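Local coordinates for cytochrome c family protein (PDB 1RWJ) that carries three covalently bound c-type hemes in this domain of a multidomain cytochrome polymer and probably serves in electron transfer, at residues D68-S72 and A73-G77. Residues are numbered along the deposited sequence; the frame is centred on the assembly and turned at random.
Sequences DAFSS and ASDCG. With HEC (heme c), chain D.
The Ser71 side chain reaches forward to Ala73, within a tight turn. Ser71 CB stays 3.9 Å from the Ala73 N. OG lies anti to the backbone N of its own residue (chi1 173°), on the side of the carbonyl carbon, and this carries OG forward to the Ala73 N-H. Ser71 OG accepts the Ala73 N-H at 2.9 Å, with an angle of 159° at the hydrogen, and lies close to the Ala73 CB. The backbone closes the same turn more loosely, through a weak bond from Ser74 N to Ser71 O. Ser71 O takes a second donor, a water at 2.8 Å. That water also donates to Asp75 OD2, so it bridges the turn and the Asp75 side chain. The Asp75 carboxylate stands perpendicular to the Phe70 ring, with OD2 4.2 Å from Phe70 CD1. The heme methyl CMC meets the ring edge in plane, 3.9 Å from Phe70 CE1. Elsewhere the ring packs edge-to-face with His64, an axial ligand of another heme. Cys76 SG is bonded to heme CAB at 1.8 Å. The arrangement is an ST turn at Ser71 overlapping a type I beta turn, Ser71 to Ser74, leading into the thioether attachment of a c-type heme in a cytochrome c7 domain.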
loop_
_atom_site.group_PDB
_atom_site.type_symbol
_atom_site.label_atom_id
_atom_site.label_comp_id
_atom_site.label_asym_id
_atom_site.label_seq_id
_atom_site.Cartn_x
_atom_site.Cartn_y
_atom_site.Cartn_z
ATOM N N ASP A 68 -7.692 -7.881 9.048
ATOM C CA ASP A 68 -7.758 -8.348 7.664
ATOM C C ASP A 68 -6.366 -8.776 7.217
ATOM O O ASP A 68 -6.212 -9.730 6.452
ATOM C CB ASP A 68 -8.278 -7.235 6.747
ATOM C CG ASP A 68 -9.748 -6.944 6.960
ATOM O OD1 ASP A 68 -10.579 -7.809 6.612
ATOM O OD2 ASP A 68 -10.075 -5.853 7.479
ATOM N N ALA A 69 -5.359 -8.058 7.707
ATOM C CA ALA A 69 -3.955 -8.319 7.400
ATOM C C ALA A 69 -3.144 -7.771 8.567
ATOM O O ALA A 69 -3.690 -7.060 9.415
ATOM C CB ALA A 69 -3.554 -7.619 6.104
ATOM N N PHE A 70 -1.851 -8.077 8.612
ATOM C CA PHE A 70 -1.026 -7.600 9.712
ATOM C C PHE A 70 -1.089 -6.084 9.843
ATOM O O PHE A 70 -1.073 -5.356 8.848
ATOM C CB PHE A 70 0.425 -8.091 9.569
ATOM C CG PHE A 70 1.164 -7.523 8.391
ATOM C CD1 PHE A 70 1.805 -6.292 8.482
ATOM C CD2 PHE A 70 1.248 -8.235 7.201
ATOM C CE1 PHE A 70 2.521 -5.778 7.403
ATOM C CE2 PHE A 70 1.962 -7.731 6.117
ATOM C CZ PHE A 70 2.601 -6.501 6.220
ATOM N N SER A 71 -1.182 -5.627 11.089
ATOM C CA SER A 71 -1.285 -4.204 11.404
ATOM C C SER A 71 -0.159 -3.335 10.862
ATOM O O SER A 71 1.007 -3.729 10.867
ATOM C CB SER A 71 -1.371 -4.017 12.922
ATOM O OG SER A 71 -1.318 -2.643 13.261
ATOM N N SER A 72 -0.513 -2.135 10.407
ATOM C CA SER A 72 0.480 -1.213 9.879
ATOM C C SER A 72 1.180 -0.512 11.037
ATOM O O SER A 72 2.091 0.290 10.826
ATOM C CB SER A 72 -0.187 -0.172 8.976
ATOM O OG SER A 72 -1.118 0.604 9.711
ATOM N N ALA A 73 0.753 -0.819 12.258
ATOM C CA ALA A 73 1.337 -0.209 13.450
ATOM C C ALA A 73 2.599 -0.938 13.904
ATOM O O ALA A 73 3.279 -0.498 14.833
ATOM C CB ALA A 73 0.312 -0.186 14.575
ATOM N N SER A 74 2.903 -2.052 13.247
ATOM C CA SER A 74 4.085 -2.840 13.577
ATOM C C SER A 74 4.660 -3.483 12.319
ATOM O O SER A 74 4.167 -3.247 11.218
ATOM C CB SER A 74 3.726 -3.926 14.595
ATOM O OG SER A 74 3.272 -3.355 15.811
ATOM N N ASP A 75 5.703 -4.292 12.488
ATOM C CA ASP A 75 6.341 -4.972 11.362
ATOM C C ASP A 75 6.780 -3.996 10.274
ATOM O O ASP A 75 6.564 -4.245 9.087
ATOM C CB ASP A 75 5.386 -6.006 10.754
ATOM C CG ASP A 75 5.064 -7.139 11.706
ATOM O OD1 ASP A 75 6.010 -7.790 12.197
ATOM O OD2 ASP A 75 3.864 -7.383 11.960
ATOM N N CYS A 76 7.399 -2.893 10.683
ATOM C CA CYS A 76 7.869 -1.871 9.751
ATOM C C CYS A 76 8.639 -2.475 8.584
ATOM O O CYS A 76 8.424 -2.113 7.426
ATOM C CB CYS A 76 8.790 -0.881 10.465
ATOM S SG CYS A 76 8.152 -0.220 12.033
ATOM N N GLY A 77 9.544 -3.394 8.908
ATOM C CA GLY A 77 10.368 -4.034 7.901
ATOM C C GLY A 77 9.638 -4.747 6.780
ATOM O O GLY A 77 10.173 -4.868 5.680
HETATM FE FE HEC D . 5.313 3.067 6.905
HETATM C CHA HEC D . 5.045 5.845 4.963
HETATM C CHB HEC D . 7.476 4.697 8.981
HETATM C CHC HEC D . 5.128 0.433 9.098
HETATM C CHD HEC D . 3.683 1.219 4.520
HETATM N NA HEC D . 6.059 4.883 6.978
HETATM C C1A HEC D . 5.742 5.955 6.161
HETATM C C2A HEC D . 6.432 7.158 6.592
HETATM C C3A HEC D . 7.238 6.796 7.617
HETATM C C4A HEC D . 6.996 5.395 7.874
HETATM C CMA HEC D . 8.202 7.722 8.358
HETATM C CAA HEC D . 6.166 8.581 6.093
HETATM C CBA HEC D . 4.821 9.129 6.566
HETATM C CGA HEC D . 4.716 9.176 8.080
HETATM O O1A HEC D . 5.516 9.897 8.709
HETATM O O2A HEC D . 3.840 8.487 8.644
HETATM N NB HEC D . 6.068 2.684 8.674
HETATM C C1B HEC D . 7.030 3.420 9.351
HETATM C C2B HEC D . 7.423 2.746 10.570
HETATM C C3B HEC D . 6.668 1.619 10.670
HETATM C C4B HEC D . 5.850 1.563 9.471
HETATM C CMB HEC D . 8.531 3.195 11.518
HETATM C CAB HEC D . 6.574 0.640 11.838
HETATM C CBB HEC D . 6.100 1.252 13.148
HETATM N NC HEC D . 4.528 1.253 6.850
HETATM C C1C HEC D . 4.509 0.281 7.857
HETATM C C2C HEC D . 3.804 -0.908 7.439
HETATM C C3C HEC D . 3.413 -0.695 6.148
HETATM C C4C HEC D . 3.856 0.647 5.789
HETATM C CMC HEC D . 3.608 -2.179 8.260
HETATM C CAC HEC D . 2.785 -1.711 5.184
HETATM C CBC HEC D . 1.437 -2.294 5.596
HETATM N ND HEC D . 4.643 3.424 5.095
HETATM C C1D HEC D . 4.076 2.521 4.205
HETATM C C2D HEC D . 3.776 3.183 2.949
HETATM C C3D HEC D . 4.081 4.488 3.102
HETATM C C4D HEC D . 4.614 4.640 4.437
HETATM C CMD HEC D . 3.266 2.526 1.679
HETATM C CAD HEC D . 3.889 5.613 2.092
HETATM C CBD HEC D . 2.446 6.000 1.816
HETATM C CGD HEC D . 2.329 7.151 0.832
HETATM O O1D HEC D . 1.225 7.349 0.281
HETATM O O2D HEC D . 3.338 7.862 0.617
HETATM O O HOH W 1 1.822 -5.750 12.545
#